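Local coordinates for protein cytosolic phospholipase A2 delta (Homo sapiens, PDB 5IZ5) that hydrolyses the sn-2 ester of glycerophospholipids in a calcium-dependent manner, with a preference for linoleic acid at that position, at residues M339-L342 and Y343-L347; L736-A739 and S740-D743; E780-E783 and R784-L788. The protein carries 3 engineered substitutions. All coordinates share one frame; numbering follows the deposited sequence.

Contact 1: residues M339-L342 and Y343-L347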
loop_
_atom_site.group_PDB
_atom_site.type_symbol
_atom_site.label_atom_id
_atom_site.label_comp_id
_atom_site.label_asym_id
_atom_site.label_seq_id
_atom_site.Cartn_x
_atom_site.Cartn_y
_atom_site.Cartn_z
ATOM N N MET B 339 10.609 -18.090 6.450
ATOM C CA MET B 339 10.915 -17.611 7.796
ATOM C C MET B 339 12.104 -18.374 8.390
ATOM O O MET B 339 13.055 -17.769 8.889
ATOM C CB MET B 339 9.701 -17.757 8.717
ATOM C CG MET B 339 9.944 -17.282 10.141
ATOM S SD MET B 339 8.621 -17.655 11.297
ATOM C CE MET B 339 8.760 -19.447 11.439
ATOM N N THR B 340 12.034 -19.701 8.333
ATOM C CA THR B 340 13.066 -20.575 8.903
ATOM C C THR B 340 14.412 -20.374 8.213
ATOM O O THR B 340 15.426 -20.131 8.865
ATOM C CB THR B 340 12.648 -22.055 8.803
ATOM O OG1 THR B 340 11.456 -22.254 9.569
ATOM C CG2 THR B 340 13.744 -22.996 9.326
ATOM N N SER B 341 14.403 -20.456 6.891
ATOM C CA SER B 341 15.622 -20.356 6.113
ATOM C C SER B 341 16.319 -19.003 6.296
ATOM O O SER B 341 17.550 -18.943 6.365
ATOM C CB SER B 341 15.310 -20.593 4.641
ATOM O OG SER B 341 16.492 -20.530 3.861
ATOM N N LEU B 342 15.529 -17.931 6.382
ATOM C CA LEU B 342 16.053 -16.581 6.572
ATOM C C LEU B 342 16.772 -16.436 7.911
ATOM O O LEU B 342 17.798 -15.769 7.994
ATOM C CB LEU B 342 14.929 -15.542 6.452
ATOM C CG LEU B 342 15.301 -14.064 6.600
ATOM C CD1 LEU B 342 16.440 -13.658 5.675
ATOM C CD2 LEU B 342 14.074 -13.195 6.328
ATOM N N TYR B 343 16.233 -17.062 8.954
ATOM C CA TYR B 343 16.912 -17.123 10.245
ATOM C C TYR B 343 18.327 -17.697 10.084
ATOM O O TYR B 343 19.295 -17.176 10.647
ATOM C CB TYR B 343 16.133 -17.993 11.232
ATOM C CG TYR B 343 15.070 -17.274 12.039
ATOM C CD1 TYR B 343 15.411 -16.258 12.923
ATOM C CD2 TYR B 343 13.727 -17.638 11.946
ATOM C CE1 TYR B 343 14.445 -15.615 13.681
ATOM C CE2 TYR B 343 12.754 -16.999 12.695
ATOM C CZ TYR B 343 13.115 -15.989 13.560
ATOM O OH TYR B 343 12.150 -15.352 14.303
ATOM N N GLY B 344 18.426 -18.779 9.314
ATOM C CA GLY B 344 19.701 -19.424 9.026
ATOM C C GLY B 344 20.647 -18.532 8.251
ATOM O O GLY B 344 21.842 -18.488 8.555
ATOM N N HIS B 345 20.116 -17.820 7.255
ATOM C CA HIS B 345 20.918 -16.885 6.480
ATOM C C HIS B 345 21.460 -15.753 7.347
ATOM O O HIS B 345 22.607 -15.324 7.177
ATOM C CB HIS B 345 20.119 -16.302 5.314
ATOM C CG HIS B 345 19.817 -17.288 4.233
ATOM N ND1 HIS B 345 20.646 -18.347 3.933
ATOM C CD2 HIS B 345 18.785 -17.359 3.361
ATOM C CE1 HIS B 345 20.131 -19.033 2.929
ATOM N NE2 HIS B 345 19.003 -18.454 2.562
ATOM N N LEU B 346 20.634 -15.265 8.266
ATOM C CA LEU B 346 21.057 -14.210 9.177
ATOM C C LEU B 346 22.106 -14.722 10.172
ATOM O O LEU B 346 23.047 -14.003 10.498
ATOM C CB LEU B 346 19.852 -13.614 9.911
ATOM C CG LEU B 346 18.844 -12.837 9.052
ATOM C CD1 LEU B 346 17.599 -12.528 9.862
ATOM C CD2 LEU B 346 19.439 -11.556 8.488
ATOM N N LEU B 347 21.939 -15.956 10.647
ATOM C CA LEU B 347 22.915 -16.572 11.550
ATOM C C LEU B 347 24.293 -16.657 10.893
ATOM O O LEU B 347 25.305 -16.329 11.508
ATOM C CB LEU B 347 22.456 -17.965 11.984
ATOM C CG LEU B 347 23.360 -18.738 12.955
ATOM C CD1 LEU B 347 23.468 -18.033 14.298
ATOM C CD2 LEU B 347 22.839 -20.151 13.152
#
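The carbonyl oxygen of M339 is gripped twice: by Y343 N, 3.3 Å from M339 O in the i to i+4 bond of the helix, and by the hydroxyl of T370 on helix 367-375. A third neighbour crowds it, since the ring atom Y343 CD2 comes to 3.1 Å from M339 O. That closeness follows from chi1 of Y343 (-88°), which sets CG beside the backbone N and swings the ring back along the preceding turn. The M339 side chain leaves its backbone in the same direction, and the two run side by side, with M339 CG 3.8 Å from Y343 CE2. The phenol hydroxyl is hydrogen-bonded to H373 ND1, which fixes the far end of the ring.

Two residues on, S341 O accepts the shorter bond from H345 N (2.9 Å), with the donor in the carbonyl plane. The same oxygen sits 3.5 Å above one face of the H345 imidazole, displaced toward the rim. Both side chains lean on a common partner: the S341 hydroxyl is hydrogen-bonded to that of S789, whose carbonyl takes a weak bond from H345 ND1, while F676 stacks on the imidazole. L342 and L346 meet more loosely, L342 CD1 lying 4.2 Å from L346 CG, and L342 O receives L346 N at 2.9 Å.

Helix 335-351 connects the parallel strands 327-331 and 360-363 of the catalytic domain in a beta-alpha-beta unit, and the helices packed around it bury the contact. Helix 367-375 packs against M339, L342, Y343 and L346, helix 386-397 meets T340 and Y343, and helix 779-794 touches T340, Y343 and H345.

Contact 2: residues L736-A739 and S740-D743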
loop_
_atom_site.group_PDB
_atom_site.type_symbol
_atom_site.label_atom_id
_atom_site.label_comp_id
_atom_site.label_asym_id
_atom_site.label_seq_id
_atom_site.Cartn_x
_atom_site.Cartn_y
_atom_site.Cartn_z
ATOM N N LEU B 736 17.434 -21.734 -2.818
ATOM C CA LEU B 736 17.203 -22.754 -1.809
ATOM C C LEU B 736 17.511 -24.118 -2.417
ATOM O O LEU B 736 16.684 -24.702 -3.116
ATOM C CB LEU B 736 15.770 -22.692 -1.288
ATOM C CG LEU B 736 15.432 -23.656 -0.147
ATOM C CD1 LEU B 736 16.371 -23.500 1.043
ATOM C CD2 LEU B 736 13.995 -23.427 0.281
ATOM N N VAL B 737 18.718 -24.609 -2.160
ATOM C CA VAL B 737 19.189 -25.848 -2.764
ATOM C C VAL B 737 20.072 -26.607 -1.781
ATOM O O VAL B 737 20.841 -26.006 -1.035
ATOM C CB VAL B 737 19.944 -25.562 -4.085
ATOM C CG1 VAL B 737 21.251 -24.812 -3.835
ATOM C CG2 VAL B 737 20.197 -26.851 -4.855
ATOM N N ASN B 738 19.942 -27.930 -1.774
ATOM C CA ASN B 738 20.817 -28.794 -0.998
ATOM C C ASN B 738 21.858 -29.373 -1.941
ATOM O O ASN B 738 21.621 -30.398 -2.581
ATOM C CB ASN B 738 20.006 -29.916 -0.339
ATOM C CG ASN B 738 20.830 -30.753 0.630
ATOM O OD1 ASN B 738 21.937 -30.377 1.015
ATOM N ND2 ASN B 738 20.284 -31.892 1.038
ATOM N N ALA B 739 22.997 -28.696 -2.055
ATOM C CA ALA B 739 24.077 -29.159 -2.927
ATOM C C ALA B 739 25.199 -29.774 -2.087
ATOM O O ALA B 739 25.064 -30.906 -1.627
ATOM C CB ALA B 739 24.582 -28.021 -3.805
ATOM N N SER B 740 26.270 -29.023 -1.838
ATOM C CA SER B 740 27.439 -29.567 -1.152
ATOM C C SER B 740 27.120 -29.939 0.300
ATOM O O SER B 740 27.810 -30.766 0.889
ATOM C CB SER B 740 28.621 -28.586 -1.235
ATOM O OG SER B 740 28.595 -27.645 -0.177
ATOM N N PHE B 741 26.059 -29.351 0.858
ATOM C CA PHE B 741 25.613 -29.642 2.227
ATOM C C PHE B 741 25.237 -31.099 2.450
ATOM O O PHE B 741 25.248 -31.565 3.583
ATOM C CB PHE B 741 24.409 -28.752 2.594
ATOM C CG PHE B 741 23.956 -28.872 4.033
ATOM C CD1 PHE B 741 24.716 -28.335 5.058
ATOM C CD2 PHE B 741 22.756 -29.490 4.355
ATOM C CE1 PHE B 741 24.304 -28.420 6.375
ATOM C CE2 PHE B 741 22.332 -29.578 5.676
ATOM C CZ PHE B 741 23.108 -29.044 6.687
ATOM N N LYS B 742 24.880 -31.818 1.391
ATOM C CA LYS B 742 24.568 -33.247 1.534
ATOM C C LYS B 742 25.774 -33.971 2.158
ATOM O O LYS B 742 25.615 -34.814 3.044
ATOM C CB LYS B 742 24.222 -33.879 0.183
ATOM C CG LYS B 742 22.966 -34.749 0.176
ATOM C CD LYS B 742 22.404 -34.936 -1.230
ATOM C CE LYS B 742 22.288 -33.618 -1.993
ATOM N NZ LYS B 742 21.135 -33.580 -2.932
ATOM N N ASP B 743 26.973 -33.592 1.713
ATOM C CA ASP B 743 28.217 -34.266 2.108
ATOM C C ASP B 743 28.884 -33.620 3.320
ATOM O O ASP B 743 29.468 -34.320 4.148
ATOM C CB ASP B 743 29.225 -34.268 0.952
ATOM C CG ASP B 743 28.646 -34.806 -0.335
ATOM O OD1 ASP B 743 27.920 -35.823 -0.286
ATOM O OD2 ASP B 743 28.921 -34.209 -1.397
HETATM O O HOH W 1 24.423 -27.008 -0.259
#
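Between A739 and S740 the backbone passes from an extended run into helical angles. A739 marks the change (phi/psi -104°/-100°), and from S740 onward the chain winds tightly enough for K742 N to reach A739 O at 3.2 Å, a beta turn whose donor lies above the carbonyl plane. A second turn follows at once, D743 N to S740 O. Beside the first, one water accepts from both A739 N (2.8 Å) and F741 N (3.1 Å), so two amides at the start of the turn are satisfied by a single oxygen.

N738 folds its side chain over the turn. Its CG lies beside the carbonyl carbon, and this carries the amide forward until OD1 is 3.4 Å from F741 CB and in plane at the edge of the phenyl ring. The amide and ring planes are 57° apart. The other end of the amide, ND2, is hydrogen-bonded to the carbonyl of G759. K742 curls back with bends at chi3 and chi4, its aliphatic part crossing the N738 amide with K742 CG 4.0 Å from N738 ND2, and its NZ makes a weak bond of 3.2 Å to N738 O. The S740 hydroxyl is held by Y791 and E716.

F741 lies against L788 of helix 779-794 and close to a bound sulfate, probably from the crystallisation liquor. The two overlapping beta turns, 739-742 and 740-743, give one short helical coil, with helical phi/psi but without regular helix bonds, in the loop between strands 730-734 and 749-750; strand 730-734 runs parallel to strand 672-676 in the catalytic-domain sheet.

Contact 3: residues E780-E783 and R784-L788; sequences EDFE and RLLRL
Helix 779-794 carries two i to i+4 salt bridges, E780 with R784 and E783 with R787, and they differ in geometry. The first is made alongside: the two chains point the same way, and E780 OE1 meets R784 NH2 at 3.1 Å, at the edge of the guanidinium and near its plane. In the second, E783 OE1 lies over one face of the R787 guanidinium, 2.9 Å from NH2 and 3.0 Å from CZ, so the pairing is one of charge, without an N-H directed at the oxygen. The bend of E783 at chi2 (-67°) curls its carboxylate over R787, while its OE2 pairs with R393 on helix 386-397. Replacing E783 by an alanine would probably leave R393 and R787 without their shared carboxylate and the R787 guanidinium freer to turn. The helix is amphipathic, and its buried side faces helices 335-351 and 386-397 through F782, L785 and L786. F782 sends CE2 to 4.1 Å from L786 CD2. The backbone bonds run on beneath both faces, L786 N to F782 O at 3.0 Å and R787 N to E783 O at 2.8 Å.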
loop_
_atom_site.group_PDB
_atom_site.type_symbol
_atom_site.label_atom_id
_atom_site.label_comp_id
_atom_site.label_asym_id
_atom_site.label_seq_id
_atom_site.Cartn_x
_atom_site.Cartn_y
_atom_site.Cartn_z
ATOM N N GLU B 780 13.463 -31.643 14.141
ATOM C CA GLU B 780 14.331 -32.314 13.181
ATOM C C GLU B 780 14.349 -31.594 11.828
ATOM O O GLU B 780 15.415 -31.254 11.317
ATOM C CB GLU B 780 13.845 -33.757 12.996
ATOM C CG GLU B 780 14.919 -34.778 12.665
ATOM C CD GLU B 780 14.352 -36.185 12.498
ATOM O OE1 GLU B 780 15.150 -37.125 12.277
ATOM O OE2 GLU B 780 13.112 -36.354 12.585
ATOM N N ASP B 781 13.164 -31.366 11.257
ATOM C CA ASP B 781 13.023 -30.714 9.946
ATOM C C ASP B 781 13.375 -29.227 9.968
ATOM O O ASP B 781 13.870 -28.688 8.979
ATOM C CB ASP B 781 11.596 -30.879 9.408
ATOM C CG ASP B 781 11.266 -32.315 9.033
ATOM O OD1 ASP B 781 12.189 -33.073 8.668
ATOM O OD2 ASP B 781 10.073 -32.679 9.090
ATOM N N PHE B 782 13.090 -28.562 11.084
ATOM C CA PHE B 782 13.457 -27.159 11.263
ATOM C C PHE B 782 14.971 -27.002 11.193
ATOM O O PHE B 782 15.479 -26.171 10.437
ATOM C CB PHE B 782 12.953 -26.649 12.615
ATOM C CG PHE B 782 13.301 -25.212 12.895
ATOM C CD1 PHE B 782 12.381 -24.199 12.652
ATOM C CD2 PHE B 782 14.544 -24.869 13.410
ATOM C CE1 PHE B 782 12.692 -22.872 12.912
ATOM C CE2 PHE B 782 14.861 -23.544 13.674
ATOM C CZ PHE B 782 13.933 -22.544 13.425
ATOM N N GLU B 783 15.676 -27.812 11.986
ATOM C CA GLU B 783 17.138 -27.731 12.095
ATOM C C GLU B 783 17.846 -27.968 10.767
ATOM O O GLU B 783 18.770 -27.241 10.424
ATOM C CB GLU B 783 17.669 -28.703 13.156
ATOM C CG GLU B 783 17.429 -28.243 14.589
ATOM C CD GLU B 783 18.231 -27.004 14.962
ATOM O OE1 GLU B 783 19.451 -26.978 14.710
ATOM O OE2 GLU B 783 17.646 -26.046 15.508
ATOM N N ARG B 784 17.395 -28.965 10.013
ATOM C CA ARG B 784 17.962 -29.246 8.692
ATOM C C ARG B 784 17.893 -28.046 7.754
ATOM O O ARG B 784 18.884 -27.695 7.114
ATOM C CB ARG B 784 17.245 -30.421 8.034
ATOM C CG ARG B 784 17.694 -31.782 8.543
ATOM C CD ARG B 784 16.940 -32.890 7.821
ATOM N NE ARG B 784 16.369 -33.908 8.704
ATOM C CZ ARG B 784 16.593 -35.219 8.644
ATOM N NH1 ARG B 784 17.430 -35.747 7.755
ATOM N NH2 ARG B 784 15.964 -36.010 9.506
ATOM N N LEU B 785 16.716 -27.432 7.660
ATOM C CA LEU B 785 16.518 -26.282 6.772
ATOM C C LEU B 785 17.358 -25.103 7.242
ATOM O O LEU B 785 18.009 -24.432 6.442
ATOM C CB LEU B 785 15.034 -25.885 6.700
ATOM C CG LEU B 785 14.650 -24.704 5.800
ATOM C CD1 LEU B 785 15.232 -24.840 4.404
ATOM C CD2 LEU B 785 13.136 -24.562 5.719
ATOM N N LEU B 786 17.334 -24.858 8.547
ATOM C CA LEU B 786 18.108 -23.776 9.140
ATOM C C LEU B 786 19.608 -23.967 8.905
ATOM O O LEU B 786 20.286 -23.054 8.436
ATOM C CB LEU B 786 17.835 -23.699 10.640
ATOM C CG LEU B 786 18.590 -22.587 11.372
ATOM C CD1 LEU B 786 17.800 -21.289 11.321
ATOM C CD2 LEU B 786 18.879 -22.986 12.808
ATOM N N ARG B 787 20.117 -25.153 9.233
ATOM C CA ARG B 787 21.552 -25.429 9.113
ATOM C C ARG B 787 22.004 -25.444 7.656
ATOM O O ARG B 787 23.097 -24.981 7.343
ATOM C CB ARG B 787 21.938 -26.740 9.807
ATOM C CG ARG B 787 21.820 -26.722 11.322
ATOM C CD ARG B 787 22.751 -27.727 11.990
ATOM N NE ARG B 787 22.553 -27.777 13.438
ATOM C CZ ARG B 787 21.798 -28.662 14.094
ATOM N NH1 ARG B 787 21.126 -29.620 13.458
ATOM N NH2 ARG B 787 21.708 -28.583 15.418
ATOM N N LEU B 788 21.155 -25.950 6.767
ATOM C CA LEU B 788 21.417 -25.861 5.334
ATOM C C LEU B 788 21.614 -24.412 4.907
ATOM O O LEU B 788 22.565 -24.087 4.197
ATOM C CB LEU B 788 20.264 -26.468 4.530
ATOM C CG LEU B 788 20.281 -26.200 3.021
ATOM C CD1 LEU B 788 21.542 -26.766 2.384
ATOM C CD2 LEU B 788 19.047 -26.777 2.357
#

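In the fold
Contacts 1 and 3 lie on two helices packed together, their centres about 10 Å apart. L786 CD1 approaches G344 N to 3.3 Å, where no side chain intervenes, and F782 CE1 lies 3.6 Å from T340 OG1. Contact 2 joins both: L788 CD1 touches F741 CB at 3.5 Å, L736 CD1 meets L785 CD1 at 3.8 Å, and the same L736 methyl also reaches S341. Contact 1 is near the catalytic machinery, the M339 side chain being about 6 Å from substrate-binding G335 and about 9 Å from the nucleophile S365. Contact 3 backs helix 335-351, the side chain of L785 lying about 9 Å from substrate-binding G334, whereas contact 2 is at the surface, away from these sites.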